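Local coordinates for endonuclease and methylase LlaGI (Lactococcus lactis, PDB 5FFJ), which acts as a single-chain Type ISP restriction-modification enzyme, probably methylating adenine at its recognition site and coupling a helicase-like ATPase to cleavage of unmodified DNA, at residues Asn949-Gln954 and His995-Tyr1000; Phe919-Ser924 and Ala978-Val983; Phe704-Val709 and Lys967-Gly972; Tyr925-Ser930 and Asp1031-Arg1036. All coordinates share one frame; numbering follows the deposited sequence.

Contact 1 (Asn949-Gln954 and His995-Tyr1000). With nucleotides of chain C.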
# COMPACT_ATOMS: atom_id res chain seq x y z
N ASN A 949 5.20 20.35 16.53
CA ASN A 949 5.64 19.98 15.19
C ASN A 949 6.75 18.93 15.25
O ASN A 949 7.88 19.23 15.65
CB ASN A 949 6.12 21.21 14.42
CG ASN A 949 6.36 20.93 12.95
OD1 ASN A 949 6.04 19.85 12.45
ND2 ASN A 949 6.92 21.90 12.25
N LEU A 950 6.42 17.71 14.84
CA LEU A 950 7.36 16.59 14.89
C LEU A 950 8.15 16.45 13.59
O LEU A 950 8.98 15.54 13.46
CB LEU A 950 6.60 15.29 15.19
CG LEU A 950 6.53 14.83 16.65
CD1 LEU A 950 6.39 15.99 17.62
CD2 LEU A 950 5.37 13.87 16.82
N ARG A 951 7.91 17.34 12.63
CA ARG A 951 8.62 17.34 11.36
C ARG A 951 8.49 15.97 10.67
O ARG A 951 7.43 15.34 10.73
CB ARG A 951 10.09 17.70 11.57
CG ARG A 951 10.31 18.99 12.36
CD ARG A 951 9.90 20.21 11.56
NE ARG A 951 10.68 20.34 10.33
CZ ARG A 951 11.87 20.93 10.25
NH1 ARG A 951 12.44 21.46 11.33
NH2 ARG A 951 12.49 21.00 9.08
N GLY A 952 9.55 15.53 10.01
CA GLY A 952 9.60 14.20 9.44
C GLY A 952 8.91 14.10 8.09
O GLY A 952 8.32 13.07 7.76
N ASP A 953 8.97 15.18 7.31
CA ASP A 953 8.38 15.21 5.97
C ASP A 953 9.39 14.75 4.93
O ASP A 953 10.34 15.47 4.62
CB ASP A 953 7.88 16.63 5.63
CG ASP A 953 7.15 16.68 4.29
OD1 ASP A 953 6.74 15.61 3.79
OD2 ASP A 953 6.96 17.79 3.76
N GLN A 954 9.18 13.55 4.40
CA GLN A 954 10.11 12.95 3.45
C GLN A 954 9.53 12.88 2.04
O GLN A 954 9.83 11.96 1.27
CB GLN A 954 10.53 11.56 3.94
CG GLN A 954 11.34 11.59 5.23
CD GLN A 954 12.57 12.48 5.13
OE1 GLN A 954 12.85 13.28 6.03
NE2 GLN A 954 13.30 12.35 4.03
N HIS A 995 5.81 24.56 19.16
CA HIS A 995 7.18 24.12 19.34
C HIS A 995 7.64 23.25 18.17
O HIS A 995 6.98 22.27 17.82
CB HIS A 995 7.35 23.36 20.65
CG HIS A 995 8.77 23.03 20.97
ND1 HIS A 995 9.21 21.73 21.13
CD2 HIS A 995 9.85 23.82 21.15
CE1 HIS A 995 10.51 21.74 21.40
NE2 HIS A 995 10.92 23.00 21.42
N ASP A 996 8.76 23.62 17.58
CA ASP A 996 9.42 22.80 16.57
C ASP A 996 10.36 21.84 17.28
O ASP A 996 11.22 22.26 18.05
CB ASP A 996 10.19 23.68 15.57
CG ASP A 996 10.68 22.91 14.36
OD1 ASP A 996 10.90 21.69 14.46
OD2 ASP A 996 10.86 23.54 13.30
N ILE A 997 10.19 20.54 17.03
CA ILE A 997 10.99 19.53 17.71
C ILE A 997 12.48 19.66 17.38
O ILE A 997 13.32 19.09 18.07
CB ILE A 997 10.52 18.10 17.34
CG1 ILE A 997 11.01 17.09 18.38
CG2 ILE A 997 11.00 17.71 15.94
CD1 ILE A 997 10.32 15.74 18.29
N GLY A 998 12.78 20.42 16.33
CA GLY A 998 14.15 20.70 15.95
C GLY A 998 14.58 19.96 14.70
O GLY A 998 14.00 18.93 14.34
N ASP A 999 15.60 20.49 14.03
CA ASP A 999 16.11 19.88 12.81
C ASP A 999 16.88 18.59 13.12
O ASP A 999 17.32 18.36 14.24
CB ASP A 999 17.01 20.87 12.05
CG ASP A 999 16.29 22.15 11.64
OD1 ASP A 999 15.05 22.12 11.47
OD2 ASP A 999 16.97 23.18 11.48
N TYR A 1000 16.96 17.72 12.11
CA TYR A 1000 17.94 16.63 12.01
C TYR A 1000 17.75 15.45 12.98
O TYR A 1000 18.53 14.50 12.93
CB TYR A 1000 19.36 17.17 12.20
CG TYR A 1000 19.80 18.15 11.13
CD1 TYR A 1000 19.99 17.74 9.82
CD2 TYR A 1000 20.01 19.49 11.44
CE1 TYR A 1000 20.39 18.63 8.84
CE2 TYR A 1000 20.41 20.39 10.46
CZ TYR A 1000 20.60 19.95 9.16
OH TYR A 1000 20.99 20.83 8.18
P DC C 13 18.30 12.34 -3.74
OP1 DC C 13 18.97 12.65 -5.03
OP2 DC C 13 18.59 13.18 -2.56
O5' DC C 13 16.71 12.37 -3.97
C5' DC C 13 16.08 11.31 -4.69
C4' DC C 13 14.57 11.37 -4.55
O4' DC C 13 14.15 10.55 -3.41
C3' DC C 13 14.01 12.77 -4.27
O3' DC C 13 12.77 12.95 -4.94
C2' DC C 13 13.84 12.75 -2.76
C1' DC C 13 13.34 11.33 -2.56
N1 DC C 13 13.42 10.80 -1.15
C2 DC C 13 12.70 9.64 -0.82
O2 DC C 13 12.04 9.08 -1.70
N3 DC C 13 12.76 9.17 0.45
C4 DC C 13 13.49 9.81 1.36
N4 DC C 13 13.52 9.30 2.60
C5 DC C 13 14.22 10.99 1.05
C6 DC C 13 14.15 11.45 -0.20
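R951 reaches across to two acidic side chains with a single guanidinium nitrogen. Its NH1 gives a nearly in-plane hydrogen bond to D999 OD1 at 2.7 Å, met close to the C-O axis of that oxygen, and a longer, weak one to D996 OD2 at 3.3 Å; both are salt bridges. The chain of R951 is bent at chi2 and chi3 (-70° and -61°), which folds it back over D996. On the other side of the chain, L950 CD1 meets I997 CD1 at 4.0 Å. Behind these groups runs a parallel strand pairing of N949 with D996, in which N949 N donates to H995 O at 2.9 Å and I997 N to N949 O at 3.0 Å. Two Asx turns lie close by: N949 OD1 accepts from R951 N, and D996 OD1 from G998 N. L950 and R951 together face I977 of strand 977-984, a classic beta bulge. Further on, Q954 lies beside DC13 of chain C. R951 NH2 pairs with E964 of helix 959-964, so three carboxylates share one guanidinium; the cation probably offsets the mutual repulsion of these acids, and bonds at both NH1 and NH2 would limit its turning.

Contact 2 (Phe919-Ser924 and Ala978-Val983). With nucleotides of chain B.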
# COMPACT_ATOMS: atom_id res chain seq x y z
N PHE A 919 -4.69 14.79 19.07
CA PHE A 919 -4.45 14.02 17.86
C PHE A 919 -2.98 13.96 17.47
O PHE A 919 -2.20 14.88 17.78
CB PHE A 919 -5.23 14.62 16.68
CG PHE A 919 -6.67 14.17 16.57
CD1 PHE A 919 -7.15 13.07 17.26
CD2 PHE A 919 -7.54 14.87 15.75
CE1 PHE A 919 -8.46 12.67 17.13
CE2 PHE A 919 -8.86 14.48 15.62
CZ PHE A 919 -9.32 13.38 16.31
N VAL A 920 -2.61 12.87 16.80
CA VAL A 920 -1.40 12.84 15.99
C VAL A 920 -1.87 12.88 14.55
O VAL A 920 -2.69 12.05 14.13
CB VAL A 920 -0.52 11.59 16.26
CG1 VAL A 920 -1.32 10.29 16.09
CG2 VAL A 920 0.70 11.59 15.36
N SER A 921 -1.40 13.86 13.79
CA SER A 921 -1.94 14.11 12.46
C SER A 921 -0.88 14.60 11.48
O SER A 921 0.26 14.85 11.86
CB SER A 921 -3.06 15.15 12.55
OG SER A 921 -2.59 16.34 13.17
N ASN A 922 -1.29 14.73 10.23
CA ASN A 922 -0.49 15.43 9.24
C ASN A 922 -0.31 16.87 9.70
O ASN A 922 -1.30 17.57 9.95
CB ASN A 922 -1.15 15.36 7.86
CG ASN A 922 -0.26 15.88 6.75
OD1 ASN A 922 0.69 16.63 6.99
ND2 ASN A 922 -0.56 15.48 5.52
N GLY A 923 0.93 17.31 9.81
CA GLY A 923 1.23 18.63 10.35
C GLY A 923 1.34 19.71 9.29
O GLY A 923 1.84 20.80 9.56
N SER A 924 0.86 19.41 8.08
CA SER A 924 0.94 20.35 6.96
C SER A 924 0.28 21.69 7.29
O SER A 924 0.81 22.75 6.97
CB SER A 924 0.29 19.76 5.71
OG SER A 924 -1.09 19.54 5.91
N ALA A 978 2.57 16.03 13.29
CA ALA A 978 2.44 16.98 14.39
C ALA A 978 1.39 16.52 15.38
O ALA A 978 0.37 15.95 14.99
CB ALA A 978 2.10 18.36 13.85
N ILE A 979 1.65 16.75 16.66
CA ILE A 979 0.67 16.47 17.69
C ILE A 979 -0.07 17.76 18.02
O ILE A 979 0.54 18.78 18.33
CB ILE A 979 1.32 15.91 18.97
CG1 ILE A 979 1.75 14.46 18.73
CG2 ILE A 979 0.34 15.97 20.14
CD1 ILE A 979 2.57 13.85 19.85
N SER A 980 -1.40 17.69 17.94
CA SER A 980 -2.25 18.83 18.22
C SER A 980 -3.18 18.54 19.38
O SER A 980 -3.93 17.56 19.35
CB SER A 980 -3.07 19.20 16.99
OG SER A 980 -2.23 19.46 15.89
N ILE A 981 -3.13 19.40 20.40
CA ILE A 981 -4.10 19.33 21.48
C ILE A 981 -4.89 20.64 21.53
O ILE A 981 -4.37 21.69 21.89
CB ILE A 981 -3.44 19.05 22.84
CG1 ILE A 981 -2.17 19.88 23.01
CG2 ILE A 981 -3.10 17.57 22.97
CD1 ILE A 981 -1.74 20.02 24.45
N LEU A 982 -6.16 20.54 21.13
CA LEU A 982 -7.02 21.71 21.00
C LEU A 982 -7.96 21.81 22.20
O LEU A 982 -8.84 20.96 22.39
CB LEU A 982 -7.82 21.63 19.70
CG LEU A 982 -6.99 21.39 18.44
CD1 LEU A 982 -7.87 20.98 17.28
CD2 LEU A 982 -6.19 22.63 18.08
N VAL A 983 -7.77 22.85 23.00
CA VAL A 983 -8.55 23.05 24.22
C VAL A 983 -9.75 23.97 23.97
O VAL A 983 -9.59 25.08 23.46
CB VAL A 983 -7.68 23.65 25.34
CG1 VAL A 983 -8.52 24.04 26.55
CG2 VAL A 983 -6.59 22.67 25.74
P DC B 10 0.26 17.28 2.56
OP1 DC B 10 -0.56 17.41 3.79
OP2 DC B 10 1.65 17.81 2.57
O5' DC B 10 0.30 15.75 2.10
C5' DC B 10 -0.91 15.02 1.98
C4' DC B 10 -0.95 14.23 0.68
O4' DC B 10 -0.42 15.03 -0.41
C3' DC B 10 -0.13 12.93 0.69
O3' DC B 10 -0.92 11.83 0.24
C2' DC B 10 1.04 13.23 -0.24
C1' DC B 10 0.44 14.24 -1.20
N1 DC B 10 1.46 15.13 -1.86
C2 DC B 10 1.76 14.98 -3.22
O2 DC B 10 1.17 14.13 -3.89
N3 DC B 10 2.69 15.80 -3.78
C4 DC B 10 3.31 16.71 -3.03
N4 DC B 10 4.23 17.50 -3.61
C5 DC B 10 3.02 16.87 -1.64
C6 DC B 10 2.11 16.06 -1.11
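F919 and S980 exchange a reciprocal pair of backbone hydrogen bonds, F919 N to S980 O and S980 N to F919 O, each 2.9 Å long, and S921 and A978 do the same two residues along. Between them V920 and I979 form the non-hydrogen-bonded pair. These are strands 915-922 and 977-984, the antiparallel neighbours that occupy the strand 5 and strand 7 places of the class I methyltransferase fold. Side chains divide between the two faces. I979 holds CG1 beside its own backbone N (chi1 -73°), which lays CG2 near F919 O at 3.6 Å and brings CG1 to V920 CB at 4.4 Å; V709, F712 and I713 of helix 707-725 cover this face. On the face of S921, A978 and S980, the S921 hydroxyl makes a weak bond to A978 O, which already accepts from S921 N. A978 CB packs on G923 CA at 3.6 Å, where a beta carbon on the glycine would collide with it. With CG swung anti to the backbone N (chi1 -171°), N922 accepts from S924 N through OD1, an Asx turn, and sends ND2 to OP1 of DC10 of chain B at 2.6 Å, a weak bond. S924 OG adds a weak bond to the same oxygen, which thus meets two uncharged donors that probably stabilise its charge by their dipoles without neutralising it.

Contact 3 (Phe704-Val709 and Lys967-Gly972). With nucleotides of chain B.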
# COMPACT_ATOMS: atom_id res chain seq x y z
N PHE A 704 0.48 1.19 12.64
CA PHE A 704 0.75 1.04 14.06
C PHE A 704 1.28 2.35 14.64
O PHE A 704 2.33 2.84 14.22
CB PHE A 704 1.75 -0.09 14.29
CG PHE A 704 2.29 -0.14 15.69
CD1 PHE A 704 1.51 -0.62 16.73
CD2 PHE A 704 3.58 0.30 15.97
CE1 PHE A 704 2.01 -0.67 18.02
CE2 PHE A 704 4.08 0.25 17.26
CZ PHE A 704 3.29 -0.23 18.29
N THR A 705 0.56 2.90 15.61
CA THR A 705 0.93 4.17 16.22
C THR A 705 1.96 3.97 17.33
O THR A 705 1.73 3.17 18.24
CB THR A 705 -0.30 4.89 16.80
OG1 THR A 705 -1.35 4.90 15.83
CG2 THR A 705 0.06 6.32 17.19
N PRO A 706 3.10 4.68 17.26
CA PRO A 706 4.12 4.61 18.32
C PRO A 706 3.56 4.86 19.72
O PRO A 706 2.83 5.83 19.93
CB PRO A 706 5.11 5.71 17.93
CG PRO A 706 5.00 5.77 16.45
CD PRO A 706 3.57 5.48 16.12
N ILE A 707 3.92 3.99 20.66
CA ILE A 707 3.46 4.09 22.04
C ILE A 707 3.92 5.39 22.71
O ILE A 707 3.21 5.96 23.54
CB ILE A 707 3.96 2.88 22.87
CG1 ILE A 707 3.20 1.62 22.45
CG2 ILE A 707 3.76 3.11 24.36
CD1 ILE A 707 4.02 0.35 22.57
N GLU A 708 5.12 5.85 22.37
CA GLU A 708 5.66 7.08 22.94
C GLU A 708 4.80 8.27 22.54
O GLU A 708 4.75 9.28 23.25
CB GLU A 708 7.11 7.30 22.50
CG GLU A 708 8.07 6.17 22.85
CD GLU A 708 8.08 5.06 21.80
OE1 GLU A 708 7.10 4.95 21.04
OE2 GLU A 708 9.08 4.31 21.75
N VAL A 709 4.14 8.16 21.39
CA VAL A 709 3.26 9.21 20.90
C VAL A 709 1.90 9.15 21.60
O VAL A 709 1.40 10.15 22.10
CB VAL A 709 3.05 9.10 19.37
CG1 VAL A 709 1.93 10.03 18.89
CG2 VAL A 709 4.35 9.39 18.64
N LYS A 967 10.97 9.80 10.45
CA LYS A 967 9.53 9.67 10.22
C LYS A 967 8.88 8.97 11.41
O LYS A 967 9.19 7.82 11.71
CB LYS A 967 9.27 8.89 8.93
CG LYS A 967 9.97 9.47 7.71
CD LYS A 967 9.83 8.58 6.48
CE LYS A 967 10.67 7.33 6.61
NZ LYS A 967 10.90 6.68 5.29
N ILE A 968 7.98 9.68 12.09
CA ILE A 968 7.36 9.19 13.32
C ILE A 968 6.71 7.81 13.18
O ILE A 968 6.77 6.99 14.10
CB ILE A 968 6.29 10.17 13.83
CG1 ILE A 968 6.95 11.46 14.35
CG2 ILE A 968 5.44 9.53 14.93
CD1 ILE A 968 7.69 11.29 15.66
N PHE A 969 6.06 7.57 12.04
CA PHE A 969 5.46 6.27 11.77
C PHE A 969 6.37 5.42 10.87
O PHE A 969 5.92 4.44 10.27
CB PHE A 969 4.08 6.45 11.13
CG PHE A 969 3.14 7.28 11.96
CD1 PHE A 969 2.30 6.67 12.88
CD2 PHE A 969 3.11 8.66 11.85
CE1 PHE A 969 1.44 7.42 13.66
CE2 PHE A 969 2.26 9.42 12.63
CZ PHE A 969 1.42 8.80 13.53
N GLY A 970 7.64 5.80 10.78
CA GLY A 970 8.62 5.08 9.98
C GLY A 970 8.16 4.91 8.55
O GLY A 970 7.93 5.88 7.83
N SER A 971 8.02 3.65 8.13
CA SER A 971 7.59 3.34 6.78
C SER A 971 6.08 3.49 6.61
O SER A 971 5.53 3.19 5.55
CB SER A 971 8.02 1.91 6.41
OG SER A 971 7.73 1.01 7.47
N GLY A 972 5.41 3.96 7.66
CA GLY A 972 3.97 4.08 7.65
C GLY A 972 3.47 5.33 6.94
O GLY A 972 2.46 5.29 6.24
P DG B 12 2.82 7.65 2.63
OP1 DG B 12 3.20 8.98 3.16
OP2 DG B 12 2.46 7.50 1.20
O5' DG B 12 4.04 6.68 2.97
C5' DG B 12 3.90 5.28 2.78
C4' DG B 12 4.12 4.91 1.33
O4' DG B 12 5.35 5.51 0.86
C3' DG B 12 4.30 3.42 1.07
O3' DG B 12 3.91 3.09 -0.27
C2' DG B 12 5.78 3.23 1.35
C1' DG B 12 6.39 4.55 0.86
N9 DG B 12 7.51 5.06 1.67
C8 DG B 12 7.71 4.90 3.03
N7 DG B 12 8.80 5.48 3.46
C5 DG B 12 9.36 6.05 2.33
C6 DG B 12 10.55 6.81 2.17
O6 DG B 12 11.37 7.13 3.04
N1 DG B 12 10.74 7.20 0.85
C2 DG B 12 9.89 6.89 -0.19
N2 DG B 12 10.24 7.35 -1.40
N3 DG B 12 8.78 6.19 -0.06
C4 DG B 12 8.58 5.80 1.22
P DA B 11 -1.68 10.90 1.31
OP1 DA B 11 -2.19 9.71 0.60
OP2 DA B 11 -2.62 11.77 2.06
O5' DA B 11 -0.51 10.43 2.30
C5' DA B 11 -0.83 9.93 3.60
C4' DA B 11 0.26 9.02 4.11
O4' DA B 11 0.07 8.76 5.52
C3' DA B 11 0.30 7.64 3.46
O3' DA B 11 1.61 7.07 3.52
C2' DA B 11 -0.69 6.88 4.33
C1' DA B 11 -0.31 7.40 5.71
N9 DA B 11 -1.38 7.36 6.72
C8 DA B 11 -2.73 7.31 6.51
N7 DA B 11 -3.43 7.31 7.61
C5 DA B 11 -2.48 7.37 8.62
C6 DA B 11 -2.58 7.39 10.02
N6 DA B 11 -3.74 7.36 10.68
N1 DA B 11 -1.43 7.45 10.73
C2 DA B 11 -0.27 7.49 10.07
N3 DA B 11 -0.05 7.47 8.75
C4 DA B 11 -1.21 7.41 8.08
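P706 wedges between the backbone of I968 and the ring of F969, where helix 707-725 of the class I methyltransferase fold meets the type I beta turn K967-G970. The proline takes the N-cap position of that helix, and its ring crosses F969 at about a right angle, CD lying 3.7 Å from F969 CD1. T705 runs alongside the phenylalanine, its methyl CG2 at 3.9 Å from F969 CE1, and F704 O comes up at the ring edge. On the helix side, V709 CG2 and P706 CG both touch the I968 CG2 methyl, the first at 3.9 Å. That same methyl supports one face of F969 near its rim, while C2 of the adenine DA11 of chain B sits 3.7 Å above the centre of the opposite face. F969 also touches N854 and Y857, which match the Asn-Pro-Pro-Tyr motif of N6-adenine methyltransferases, consistent with an adenine turned out toward a catalytic pocket. Shortening F969 to an alanine would probably open a gap between P706 and DA11 and deprive the adenine of the wall against which it rests. K967, its chain bent at chi3, hydrogen-bonds through NZ to N7 of the next nucleotide, DG12 of chain B, at 3.0 Å.

Contact 4 (Tyr925-Ser930 and Asp1031-Arg1036). With nucleotides of chain B.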
# COMPACT_ATOMS: atom_id res chain seq x y z
N TYR A 925 -0.88 21.62 7.94
CA TYR A 925 -1.70 22.81 8.18
C TYR A 925 -0.99 23.89 8.99
O TYR A 925 -1.43 25.04 9.00
CB TYR A 925 -2.99 22.41 8.89
CG TYR A 925 -2.78 21.93 10.30
CD1 TYR A 925 -2.74 22.82 11.36
CD2 TYR A 925 -2.60 20.58 10.57
CE1 TYR A 925 -2.54 22.39 12.65
CE2 TYR A 925 -2.40 20.13 11.85
CZ TYR A 925 -2.37 21.04 12.89
OH TYR A 925 -2.17 20.60 14.17
N ILE A 926 0.09 23.52 9.68
CA ILE A 926 0.84 24.48 10.49
C ILE A 926 1.32 25.63 9.60
O ILE A 926 1.07 26.80 9.88
CB ILE A 926 2.05 23.83 11.19
CG1 ILE A 926 1.59 22.70 12.10
CG2 ILE A 926 2.82 24.87 12.00
CD1 ILE A 926 2.72 21.90 12.71
N ASP A 927 2.01 25.27 8.52
CA ASP A 927 2.42 26.23 7.51
C ASP A 927 2.08 25.65 6.14
O ASP A 927 2.75 24.75 5.64
CB ASP A 927 3.91 26.54 7.61
CG ASP A 927 4.27 27.91 7.05
OD1 ASP A 927 3.48 28.86 7.25
OD2 ASP A 927 5.33 28.04 6.41
N SER A 928 1.01 26.18 5.55
CA SER A 928 0.46 25.64 4.31
C SER A 928 -0.34 26.71 3.59
O SER A 928 -0.99 27.54 4.23
CB SER A 928 -0.42 24.42 4.61
OG SER A 928 -1.19 24.06 3.48
N GLN A 929 -0.28 26.70 2.27
CA GLN A 929 -0.96 27.70 1.47
C GLN A 929 -2.47 27.66 1.68
O GLN A 929 -3.08 28.68 2.03
CB GLN A 929 -0.64 27.51 -0.01
CG GLN A 929 0.83 27.68 -0.35
CD GLN A 929 1.36 29.06 0.01
OE1 GLN A 929 2.28 29.19 0.82
NE2 GLN A 929 0.79 30.09 -0.59
N SER A 930 -3.06 26.49 1.49
CA SER A 930 -4.51 26.35 1.51
C SER A 930 -5.09 26.12 2.91
O SER A 930 -6.27 25.81 3.04
CB SER A 930 -4.93 25.20 0.58
OG SER A 930 -4.37 23.97 1.00
N ASP A 1031 -0.94 33.49 9.33
CA ASP A 1031 0.24 32.64 9.39
C ASP A 1031 0.80 32.60 10.80
O ASP A 1031 1.02 33.64 11.43
CB ASP A 1031 1.32 33.14 8.41
CG ASP A 1031 0.95 32.91 6.96
OD1 ASP A 1031 0.13 32.01 6.68
OD2 ASP A 1031 1.49 33.62 6.09
N TRP A 1032 1.04 31.39 11.30
CA TRP A 1032 1.61 31.19 12.63
C TRP A 1032 3.13 31.29 12.60
O TRP A 1032 3.74 31.97 13.43
CB TRP A 1032 1.18 29.84 13.20
CG TRP A 1032 -0.28 29.73 13.47
CD1 TRP A 1032 -1.18 30.75 13.50
CD2 TRP A 1032 -1.02 28.54 13.75
NE1 TRP A 1032 -2.44 30.27 13.79
CE2 TRP A 1032 -2.37 28.91 13.94
CE3 TRP A 1032 -0.68 27.19 13.86
CZ2 TRP A 1032 -3.36 27.99 14.24
CZ3 TRP A 1032 -1.67 26.27 14.15
CH2 TRP A 1032 -2.99 26.67 14.33
N ILE A 1033 3.74 30.62 11.63
CA ILE A 1033 5.20 30.59 11.50
C ILE A 1033 5.66 31.05 10.12
O ILE A 1033 4.89 31.05 9.16
CB ILE A 1033 5.76 29.19 11.78
CG1 ILE A 1033 5.11 28.14 10.87
CG2 ILE A 1033 5.55 28.82 13.24
CD1 ILE A 1033 5.85 26.81 10.84
N ASN A 1034 6.94 31.42 10.03
CA ASN A 1034 7.51 31.96 8.80
C ASN A 1034 6.70 33.15 8.32
O ASN A 1034 6.44 33.30 7.13
CB ASN A 1034 7.58 30.88 7.72
CG ASN A 1034 8.35 29.66 8.16
OD1 ASN A 1034 9.50 29.76 8.61
ND2 ASN A 1034 7.74 28.49 8.03
N GLN A 1035 6.28 33.98 9.27
CA GLN A 1035 5.45 35.15 8.97
C GLN A 1035 6.19 36.10 8.04
O GLN A 1035 7.42 36.17 8.05
CB GLN A 1035 5.05 35.86 10.26
CG GLN A 1035 4.25 34.98 11.22
CD GLN A 1035 3.69 35.75 12.40
OE1 GLN A 1035 4.05 36.90 12.64
NE2 GLN A 1035 2.79 35.11 13.15
N ARG A 1036 5.43 36.85 7.25
CA ARG A 1036 6.01 37.68 6.20
C ARG A 1036 6.36 39.09 6.68
O ARG A 1036 6.05 39.48 7.81
CB ARG A 1036 5.06 37.78 5.02
CG ARG A 1036 4.60 36.44 4.47
CD ARG A 1036 4.10 36.59 3.04
NE ARG A 1036 2.70 36.19 2.89
CZ ARG A 1036 1.90 36.61 1.91
NH1 ARG A 1036 2.34 37.47 1.00
NH2 ARG A 1036 0.65 36.19 1.86
P DC B 9 -0.53 23.68 0.13
OP1 DC B 9 -1.81 24.38 0.40
OP2 DC B 9 0.74 24.35 0.49
O5' DC B 9 -0.55 22.24 0.83
C5' DC B 9 -1.71 21.42 0.75
C4' DC B 9 -1.38 20.01 0.27
O4' DC B 9 -1.01 20.05 -1.15
C3' DC B 9 -0.20 19.34 0.98
O3' DC B 9 -0.55 18.01 1.38
C2' DC B 9 0.91 19.35 -0.07
C1' DC B 9 0.11 19.22 -1.34
N1 DC B 9 0.83 19.64 -2.61
C2 DC B 9 0.79 18.83 -3.75
O2 DC B 9 0.15 17.76 -3.71
N3 DC B 9 1.44 19.22 -4.87
C4 DC B 9 2.11 20.38 -4.88
N4 DC B 9 2.74 20.73 -6.01
C5 DC B 9 2.17 21.22 -3.73
C6 DC B 9 1.53 20.82 -2.63
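D927 turns its carboxylate toward N1034 by carrying CG opposite the backbone N (chi1 -154°), and I1033 folds CG1 in between its own N and carbonyl carbon (chi1 55°), which sets CD1 against D927 CB at 3.8 Å. The same methyl meets I926 CG2 at 3.8 Å, an apolar patch beside the acid. N1034 ND2 donates to D927 OD2 at 2.9 Å; the oxygen lies near the amide plane, but the nitrogen approaches from well above the carboxylate plane, and the two planes are 51° apart. K1259 pairs with D927 OD1 and K1258 with OD2. Both lysines belong to helix 1254-1259, within the region assigned to the Type ISP specificity domain, so the loop that follows strand 915-922 at the carboxyl end of the methyltransferase sheet is tied here to the target-recognition part of the chain. An alanine in place of D927 is likely to leave N1034 ND2 without this acceptor and both lysines without their shared counter-charge. Deeper in, W1032 CZ3 meets the edge of the Y925 ring, 4.2 Å from CE1, and packs on I947 and V992 of neighbouring strands. Beyond D927 the loop turns to the DNA: Q929 N donates to OP2 of DC9 of chain B at 3.1 Å, whereas OP1 of that nucleotide accepts from both S930 N and S930 OG, each at 2.7 Å.

Contacts 1 and 2 belong to one sheet, joined through neighbouring strands 944-951 and 977-984, with centres 13 Å apart. Contact 3 lies against V920 and I979: V920 CG2 approaches F969 CZ at 3.4 Å, while L950 CD2 of contact 1 meets I968 CD1 at 3.7 Å. Contact 4 meets the sheet on the face of A978 and S980, where I926 CD1 packs on A978 CB at 3.8 Å; its nearest atoms stay about 11 Å from contact 3. Along chain B, contacts 4 and 2 hold the phosphates of DC9 and DC10, just upstream of DA11, the adenine that contact 3 probably holds near the methylation site; contact 1 approaches chain C.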